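Local coordinates for protein P47 (Clostridium botulinum, PDB 6EKT) that may belong to a progenitor toxin complex that protects botulinum neurotoxin during its passage through the gut, and resembles tubular lipid-binding (TULIP) proteins in its fold, at residues A[255-260]-A[267-272]; A[60-65]-A[155-160]; A[196-201]-A[207-212]. One frame throughout, in Å; residues are numbered along the deposited sequence.

Contact 1: A[255-260]-A[267-272]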
# COMPACT_ATOMS: atom_id res chain seq x y z
N ARG A 255 -7.28 3.58 -18.22
CA ARG A 255 -6.13 3.85 -19.09
C ARG A 255 -5.90 2.81 -20.19
O ARG A 255 -5.26 3.13 -21.17
CB ARG A 255 -4.84 4.01 -18.28
CG ARG A 255 -4.84 5.19 -17.30
CD ARG A 255 -4.84 6.54 -18.02
NE ARG A 255 -3.76 6.64 -19.00
CZ ARG A 255 -3.67 7.57 -19.94
NH1 ARG A 255 -4.60 8.52 -20.05
NH2 ARG A 255 -2.65 7.57 -20.79
N LEU A 256 -6.41 1.59 -20.02
CA LEU A 256 -6.14 0.50 -21.00
C LEU A 256 -6.64 0.83 -22.41
O LEU A 256 -6.09 0.32 -23.38
CB LEU A 256 -6.74 -0.84 -20.54
CG LEU A 256 -8.27 -1.04 -20.55
CD1 LEU A 256 -8.80 -1.62 -21.88
CD2 LEU A 256 -8.68 -1.95 -19.39
N SER A 257 -7.66 1.69 -22.51
CA SER A 257 -8.27 2.04 -23.81
C SER A 257 -7.80 3.39 -24.38
O SER A 257 -8.35 3.88 -25.38
CB SER A 257 -9.80 2.02 -23.70
OG SER A 257 -10.27 3.09 -22.89
N SER A 258 -6.77 3.97 -23.76
CA SER A 258 -6.20 5.27 -24.21
C SER A 258 -5.73 5.32 -25.68
O SER A 258 -5.70 6.41 -26.25
CB SER A 258 -5.08 5.74 -23.29
OG SER A 258 -4.07 4.76 -23.21
N ASN A 259 -5.34 4.17 -26.27
CA ASN A 259 -4.93 4.12 -27.69
C ASN A 259 -5.95 3.41 -28.59
O ASN A 259 -5.63 3.06 -29.74
CB ASN A 259 -3.54 3.48 -27.83
CG ASN A 259 -2.45 4.21 -27.05
OD1 ASN A 259 -1.76 3.62 -26.23
ND2 ASN A 259 -2.33 5.49 -27.28
N MET A 260 -7.18 3.28 -28.11
CA MET A 260 -8.22 2.53 -28.84
C MET A 260 -9.23 3.39 -29.59
O MET A 260 -10.18 2.86 -30.15
CB MET A 260 -8.95 1.59 -27.89
CG MET A 260 -8.03 0.55 -27.28
SD MET A 260 -8.99 -0.65 -26.34
CE MET A 260 -7.71 -1.86 -26.06
N ASN A 267 -16.00 2.97 -19.90
CA ASN A 267 -17.36 2.45 -19.72
C ASN A 267 -17.64 1.13 -20.50
O ASN A 267 -18.62 0.44 -20.20
CB ASN A 267 -18.40 3.52 -20.07
CG ASN A 267 -18.41 3.85 -21.55
OD1 ASN A 267 -17.43 4.34 -22.11
ND2 ASN A 267 -19.52 3.54 -22.21
N ASN A 268 -16.78 0.80 -21.47
CA ASN A 268 -16.87 -0.46 -22.22
C ASN A 268 -16.28 -1.66 -21.49
O ASN A 268 -16.37 -2.79 -21.98
CB ASN A 268 -16.21 -0.32 -23.60
CG ASN A 268 -16.93 0.66 -24.49
OD1 ASN A 268 -16.48 1.79 -24.69
ND2 ASN A 268 -18.10 0.26 -24.98
N PHE A 269 -15.69 -1.41 -20.32
CA PHE A 269 -15.00 -2.46 -19.59
C PHE A 269 -15.41 -2.45 -18.12
O PHE A 269 -15.99 -1.48 -17.64
CB PHE A 269 -13.48 -2.26 -19.67
CG PHE A 269 -12.95 -2.15 -21.08
CD1 PHE A 269 -12.86 -0.89 -21.72
CD2 PHE A 269 -12.50 -3.28 -21.76
CE1 PHE A 269 -12.35 -0.76 -23.01
CE2 PHE A 269 -11.98 -3.15 -23.06
CZ PHE A 269 -11.90 -1.90 -23.69
N GLU A 270 -15.07 -3.53 -17.42
CA GLU A 270 -15.32 -3.66 -15.99
C GLU A 270 -14.40 -4.72 -15.38
O GLU A 270 -13.91 -5.61 -16.09
CB GLU A 270 -16.80 -4.01 -15.72
CG GLU A 270 -17.18 -5.44 -16.04
CD GLU A 270 -18.67 -5.70 -15.94
OE1 GLU A 270 -19.36 -5.46 -16.94
OE2 GLU A 270 -19.15 -6.13 -14.87
N VAL A 271 -14.21 -4.63 -14.06
CA VAL A 271 -13.45 -5.61 -13.32
C VAL A 271 -14.39 -6.71 -12.80
O VAL A 271 -15.37 -6.43 -12.13
CB VAL A 271 -12.70 -4.96 -12.12
CG1 VAL A 271 -12.11 -6.02 -11.21
CG2 VAL A 271 -11.61 -4.02 -12.62
N ILE A 272 -14.07 -7.96 -13.14
CA ILE A 272 -14.72 -9.11 -12.53
C ILE A 272 -13.88 -9.51 -11.31
O ILE A 272 -12.69 -9.79 -11.44
CB ILE A 272 -14.81 -10.29 -13.53
CG1 ILE A 272 -15.44 -9.85 -14.86
CG2 ILE A 272 -15.49 -11.52 -12.91
CD1 ILE A 272 -16.90 -9.41 -14.82

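Contact 2: A[60-65]-A[155-160]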
# COMPACT_ATOMS: atom_id res chain seq x y z
N LYS A 60 0.87 7.03 51.03
CA LYS A 60 1.65 5.79 50.96
C LYS A 60 3.16 6.05 50.93
O LYS A 60 3.95 5.11 50.78
CB LYS A 60 1.19 4.93 49.77
CG LYS A 60 -0.20 4.32 49.95
CD LYS A 60 -0.82 3.99 48.60
CE LYS A 60 -2.33 3.79 48.68
NZ LYS A 60 -2.91 3.72 47.31
N LYS A 61 3.52 7.33 51.10
CA LYS A 61 4.92 7.82 51.20
C LYS A 61 5.82 7.34 50.06
O LYS A 61 6.83 6.66 50.29
CB LYS A 61 5.54 7.47 52.57
CG LYS A 61 5.02 8.32 53.73
CD LYS A 61 5.91 8.20 54.97
CE LYS A 61 5.75 6.87 55.69
NZ LYS A 61 6.41 6.85 57.03
N GLN A 62 5.41 7.68 48.84
CA GLN A 62 6.11 7.25 47.62
C GLN A 62 6.20 8.41 46.64
O GLN A 62 5.24 9.17 46.47
CB GLN A 62 5.40 6.06 46.95
CG GLN A 62 5.60 4.73 47.66
CD GLN A 62 5.00 3.53 46.92
OE1 GLN A 62 4.37 3.66 45.87
NE2 GLN A 62 5.22 2.34 47.48
N GLU A 63 7.37 8.54 46.02
CA GLU A 63 7.56 9.50 44.93
C GLU A 63 8.55 9.01 43.87
O GLU A 63 9.43 8.19 44.16
CB GLU A 63 7.95 10.89 45.47
CG GLU A 63 9.33 10.94 46.11
CD GLU A 63 9.52 12.16 46.99
OE1 GLU A 63 9.65 13.29 46.47
OE2 GLU A 63 9.57 11.97 48.22
N ILE A 64 8.40 9.52 42.65
CA ILE A 64 9.28 9.20 41.54
C ILE A 64 9.41 10.41 40.60
O ILE A 64 8.43 11.13 40.37
CB ILE A 64 8.83 7.91 40.78
CG1 ILE A 64 9.82 7.57 39.65
CG2 ILE A 64 7.39 8.02 40.30
CD1 ILE A 64 9.66 6.18 39.05
N LYS A 65 10.62 10.62 40.09
CA LYS A 65 10.90 11.66 39.11
C LYS A 65 11.79 11.06 38.03
O LYS A 65 12.81 10.43 38.35
CB LYS A 65 11.63 12.85 39.77
CG LYS A 65 12.11 13.92 38.79
CD LYS A 65 12.67 15.11 39.55
CE LYS A 65 13.18 16.16 38.59
NZ LYS A 65 13.76 17.27 39.41
N GLU A 155 13.96 -3.02 42.25
CA GLU A 155 13.33 -3.34 40.98
C GLU A 155 11.80 -3.39 41.12
O GLU A 155 11.06 -2.86 40.26
CB GLU A 155 13.87 -4.67 40.46
CG GLU A 155 13.53 -4.99 39.02
CD GLU A 155 14.45 -6.05 38.43
OE1 GLU A 155 15.32 -5.68 37.62
OE2 GLU A 155 14.31 -7.24 38.77
N PHE A 156 11.35 -4.01 42.20
CA PHE A 156 9.93 -4.22 42.46
C PHE A 156 9.20 -2.89 42.60
O PHE A 156 8.18 -2.65 41.93
CB PHE A 156 9.76 -5.09 43.73
CG PHE A 156 8.35 -5.59 43.92
CD1 PHE A 156 7.92 -6.75 43.27
CD2 PHE A 156 7.45 -4.90 44.73
CE1 PHE A 156 6.61 -7.21 43.42
CE2 PHE A 156 6.15 -5.35 44.89
CZ PHE A 156 5.73 -6.51 44.24
N TYR A 157 9.74 -2.02 43.46
CA TYR A 157 9.15 -0.69 43.66
C TYR A 157 9.26 0.24 42.45
O TYR A 157 8.32 1.01 42.16
CB TYR A 157 9.67 -0.01 44.94
CG TYR A 157 9.09 -0.65 46.18
CD1 TYR A 157 7.73 -0.49 46.51
CD2 TYR A 157 9.88 -1.45 47.01
CE1 TYR A 157 7.19 -1.10 47.64
CE2 TYR A 157 9.35 -2.06 48.14
CZ TYR A 157 8.00 -1.88 48.46
OH TYR A 157 7.49 -2.50 49.59
N PHE A 158 10.38 0.14 41.75
CA PHE A 158 10.59 0.92 40.54
C PHE A 158 9.52 0.58 39.49
O PHE A 158 8.93 1.50 38.89
CB PHE A 158 12.01 0.72 39.98
CG PHE A 158 12.23 1.40 38.64
CD1 PHE A 158 12.31 2.80 38.55
CD2 PHE A 158 12.35 0.65 37.47
CE1 PHE A 158 12.50 3.42 37.32
CE2 PHE A 158 12.56 1.27 36.24
CZ PHE A 158 12.63 2.65 36.16
N ASN A 159 9.27 -0.71 39.28
CA ASN A 159 8.28 -1.16 38.29
C ASN A 159 6.91 -0.59 38.56
O ASN A 159 6.24 -0.13 37.63
CB ASN A 159 8.21 -2.68 38.25
CG ASN A 159 9.45 -3.29 37.63
OD1 ASN A 159 10.26 -2.58 37.01
ND2 ASN A 159 9.63 -4.60 37.84
N LYS A 160 6.50 -0.64 39.83
CA LYS A 160 5.22 -0.09 40.24
C LYS A 160 5.16 1.41 40.00
O LYS A 160 4.20 1.90 39.41
CB LYS A 160 4.94 -0.44 41.71
CG LYS A 160 3.57 -0.00 42.19
CD LYS A 160 3.66 1.27 43.03
CE LYS A 160 2.34 1.58 43.72
NZ LYS A 160 2.25 3.05 44.02

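Contact 3: A[196-201]-A[207-212]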
# COMPACT_ATOMS: atom_id res chain seq x y z
N PHE A 196 -2.81 -1.46 13.10
CA PHE A 196 -1.35 -1.29 13.18
C PHE A 196 -0.63 -2.61 13.45
O PHE A 196 -1.09 -3.41 14.28
CB PHE A 196 -0.96 -0.25 14.26
CG PHE A 196 0.50 -0.33 14.65
CD1 PHE A 196 1.49 0.13 13.78
CD2 PHE A 196 0.89 -0.93 15.85
CE1 PHE A 196 2.85 0.02 14.10
CE2 PHE A 196 2.25 -1.05 16.18
CZ PHE A 196 3.22 -0.58 15.30
N VAL A 197 0.50 -2.84 12.78
CA VAL A 197 1.31 -4.05 12.99
C VAL A 197 2.78 -3.68 12.89
O VAL A 197 3.16 -2.99 11.94
CB VAL A 197 1.02 -5.14 11.90
CG1 VAL A 197 1.77 -6.44 12.21
CG2 VAL A 197 -0.45 -5.45 11.84
N TYR A 198 3.59 -4.12 13.86
CA TYR A 198 5.05 -3.94 13.79
C TYR A 198 5.67 -5.18 13.18
O TYR A 198 5.25 -6.27 13.49
CB TYR A 198 5.67 -3.71 15.19
CG TYR A 198 7.13 -3.31 15.13
CD1 TYR A 198 8.16 -4.28 15.14
CD2 TYR A 198 7.50 -1.97 15.01
CE1 TYR A 198 9.50 -3.90 15.05
CE2 TYR A 198 8.82 -1.59 14.93
CZ TYR A 198 9.82 -2.55 14.96
OH TYR A 198 11.12 -2.13 14.86
N TYR A 199 6.68 -5.01 12.33
CA TYR A 199 7.30 -6.12 11.60
C TYR A 199 8.82 -6.07 11.72
O TYR A 199 9.41 -5.00 11.52
CB TYR A 199 6.90 -6.07 10.11
CG TYR A 199 7.55 -7.12 9.22
CD1 TYR A 199 8.79 -6.87 8.60
CD2 TYR A 199 6.93 -8.36 8.98
CE1 TYR A 199 9.39 -7.81 7.77
CE2 TYR A 199 7.53 -9.32 8.16
CZ TYR A 199 8.76 -9.03 7.55
OH TYR A 199 9.37 -9.95 6.72
N SER A 200 9.43 -7.22 12.00
CA SER A 200 10.90 -7.37 12.07
C SER A 200 11.47 -8.10 10.84
O SER A 200 11.22 -9.29 10.66
CB SER A 200 11.31 -8.11 13.36
OG SER A 200 10.89 -7.39 14.52
N PRO A 201 12.22 -7.38 9.98
CA PRO A 201 12.80 -7.99 8.76
C PRO A 201 14.00 -8.90 9.06
O PRO A 201 14.63 -8.75 10.12
CB PRO A 201 13.23 -6.78 7.92
CG PRO A 201 13.46 -5.70 8.92
CD PRO A 201 12.48 -5.93 10.04
N GLY A 207 13.52 -2.09 11.45
CA GLY A 207 12.17 -2.56 11.78
C GLY A 207 11.14 -1.71 11.06
O GLY A 207 11.43 -0.54 10.71
N TYR A 208 9.96 -2.29 10.81
CA TYR A 208 8.91 -1.63 10.01
C TYR A 208 7.61 -1.44 10.79
O TYR A 208 7.14 -2.35 11.49
CB TYR A 208 8.62 -2.42 8.71
CG TYR A 208 9.82 -2.78 7.83
CD1 TYR A 208 10.95 -1.94 7.73
CD2 TYR A 208 9.81 -3.95 7.05
CE1 TYR A 208 12.03 -2.27 6.92
CE2 TYR A 208 10.89 -4.28 6.23
CZ TYR A 208 12.00 -3.44 6.18
OH TYR A 208 13.08 -3.73 5.37
N LEU A 209 7.05 -0.23 10.70
CA LEU A 209 5.70 0.05 11.21
C LEU A 209 4.77 -0.02 10.02
O LEU A 209 5.05 0.60 8.96
CB LEU A 209 5.60 1.45 11.84
CG LEU A 209 6.18 1.68 13.26
CD1 LEU A 209 7.69 1.76 13.20
CD2 LEU A 209 5.65 2.97 13.87
N PHE A 210 3.68 -0.77 10.16
CA PHE A 210 2.71 -0.95 9.08
C PHE A 210 1.32 -0.56 9.52
O PHE A 210 0.96 -0.77 10.68
CB PHE A 210 2.69 -2.41 8.60
CG PHE A 210 3.84 -2.76 7.69
CD1 PHE A 210 3.90 -2.26 6.39
CD2 PHE A 210 4.84 -3.64 8.12
CE1 PHE A 210 4.96 -2.60 5.54
CE2 PHE A 210 5.90 -4.00 7.28
CZ PHE A 210 5.96 -3.47 5.99
N ILE A 211 0.54 -0.00 8.60
CA ILE A 211 -0.91 0.17 8.78
C ILE A 211 -1.56 -0.65 7.67
O ILE A 211 -1.25 -0.47 6.49
CB ILE A 211 -1.35 1.67 8.71
CG1 ILE A 211 -0.81 2.44 9.92
CG2 ILE A 211 -2.87 1.81 8.62
CD1 ILE A 211 -0.82 3.97 9.77
N LEU A 212 -2.44 -1.57 8.08
CA LEU A 212 -3.19 -2.42 7.16
C LEU A 212 -4.59 -1.84 7.04
O LEU A 212 -5.20 -1.54 8.06
CB LEU A 212 -3.26 -3.85 7.73
CG LEU A 212 -2.05 -4.78 7.66
CD1 LEU A 212 -0.72 -4.16 8.02
CD2 LEU A 212 -2.27 -6.04 8.48

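Contact 1: A[255-260]-A[267-272]
The methyl CD1 of L256 sits over one face of the F269 ring, 3.7 Å from the ring centroid and only 14° off the ring normal, a clear CH-pi contact. The methyl is displaced a little toward the rim, where CZ is its nearest ring atom. L256 reaches this position with CG between its own backbone N and carbonyl carbon (chi1 71°). S257 and M260 come at the same ring obliquely, from the same side of its plane as L256 but farther from the normal: S257 CB lies 3.8 Å from F269 CE1, and M260 SD lies 4.1 Å from F269 CZ. The sulfur makes a Met-aromatic contact in a side chain that runs extended beyond CG.

The three residues are brought together by two overlapping type I turns, R255 to S258 and S257 to M260, in the loop between helix 244-252 and strand 269-273. F269 opens that strand, which pairs with 279-288 in the large antiparallel sheet of this TULIP-like protein, and its ring also meets F306 edge-to-face. L256 and M260 touch F306 too, so loop and strand share one buried apolar cluster. In the first turn R255 O accepts two bonds from S258, one from the backbone N at 3.1 Å and one from the side-chain OG at 2.9 Å.

Contact 2: A[60-65]-A[155-160]
A single amide, that of Q62, meets the helix in two ways at once: its oxygen takes a hydrogen bond from K160, while its nitrogen approaches the ring of Y157 obliquely. K160 NZ donates to Q62 OE1 over 2.9 Å, with the lysine nitrogen tilted 16° out of the carbonyl plane. Q62 NE2 is 3.9 Å from Y157 CD1, and the amide and ring planes stand 80° apart.

The chains that make this meeting are shaped differently. Q62 extends beyond CG toward the helix, whereas K160 is bent at its second torsion, which brings K160 CE to 3.6 Å from Q62 OE1 and NZ into bonding range; the two side chains cross at about a right angle. Two residues along the strand, I64 reaches toward F158, but loosely: I64 CD1 and F158 CE1 are 4.3 Å apart.

Strand 62-65 and helix 155-160 cross at -74°, with their axes 10.0 Å apart, so the helix lies across the strand. Q62 and I64, alternate residues of the strand, both face it and also touch L161, the residue after K160 on the same helix. F93, on the neighbouring strand 91-94, packs against both I64 and F158 and extends the apolar side of the contact. At the start of the strand, K61 and Q62 form a G1 beta bulge opposite N57.

K160 NZ also bonds N164 OD1, one helical turn further on. The ammonium group is thus gripped by two neutral amide oxygens, which would probably help to stabilise its charge, and its bond to Q62 probably fixes the rotation of that amide.

Contact 3: A[196-201]-A[207-212]
L209 touches two aromatic rings of the partner strand, F196 and Y198. F196 meets it with its rim, CE1 being 3.8 Å from L209 CG near the plane of the ring, and Y198 meets it obliquely, with CE2 3.9 Å from L209 CD1. L82 of strand 81-88 touches all three side chains, tying this face of the hairpin to the next sheet.

On the other face are V197, Y199, Y208 and F210. The CB of Y199 lies in the plane of the F210 ring at its edge, 3.6 Å from CE2. Y199 and Y208 run side by side, pointing the same way, with their planes only 7° apart; they meet rim to rim and neither covers the other. Their nearest atoms are Y199 CD1 and Y208 CD2, at 3.5 Å. Over one face of the Y208 ring comes P201 CG, a CH-pi contact 21° off the ring normal. Toward the far end of the hairpin, V197 packs on L212.

Between the two faces runs the backbone of this antiparallel beta hairpin, in which V197-F210 and Y199-Y208 are the hydrogen-bonded pairs and F196-I211 and Y198-L209 the non-hydrogen-bonded ones. Strand 193-199 is outermost in its sheet within the chain, though Y198 also bonds the backbone of S79, and strand 208-214 pairs on its other side with 29-34.

Of the four backbone bonds, Y199 N to Y208 O is 2.8 Å long and Y208 N to Y199 O has an N-H...O angle of 170°. The backbone N and O atoms of both hydrogen-bonded pairs are thus all bonded within the hairpin, whereas the Y198 hydroxyl, 3.3 Å from G207 CA at the loop end, is satisfied by N75 OD1, outside it.

Overall arrangement
The three contacts are spread along the elongated chain without touching. Contacts 1 and 2 lie on opposite sides of its centre, their own centres about 67 Å apart, while contact 3 lies about 12 Å from the centre of the chain. From contact 3 it is about 36 Å to contact 1 and about 33 Å to contact 2, centre to centre, and nearest atoms stay at least about 20 Å apart. In sequence they follow in series: 60-65 with 155-160, then 196-201 with 207-212, then 255-260 with 267-272. Each involves a different antiparallel sheet: contact 2 lays a helix over one, contact 3 pairs neighbours within another, and contact 1 packs a loop on a third.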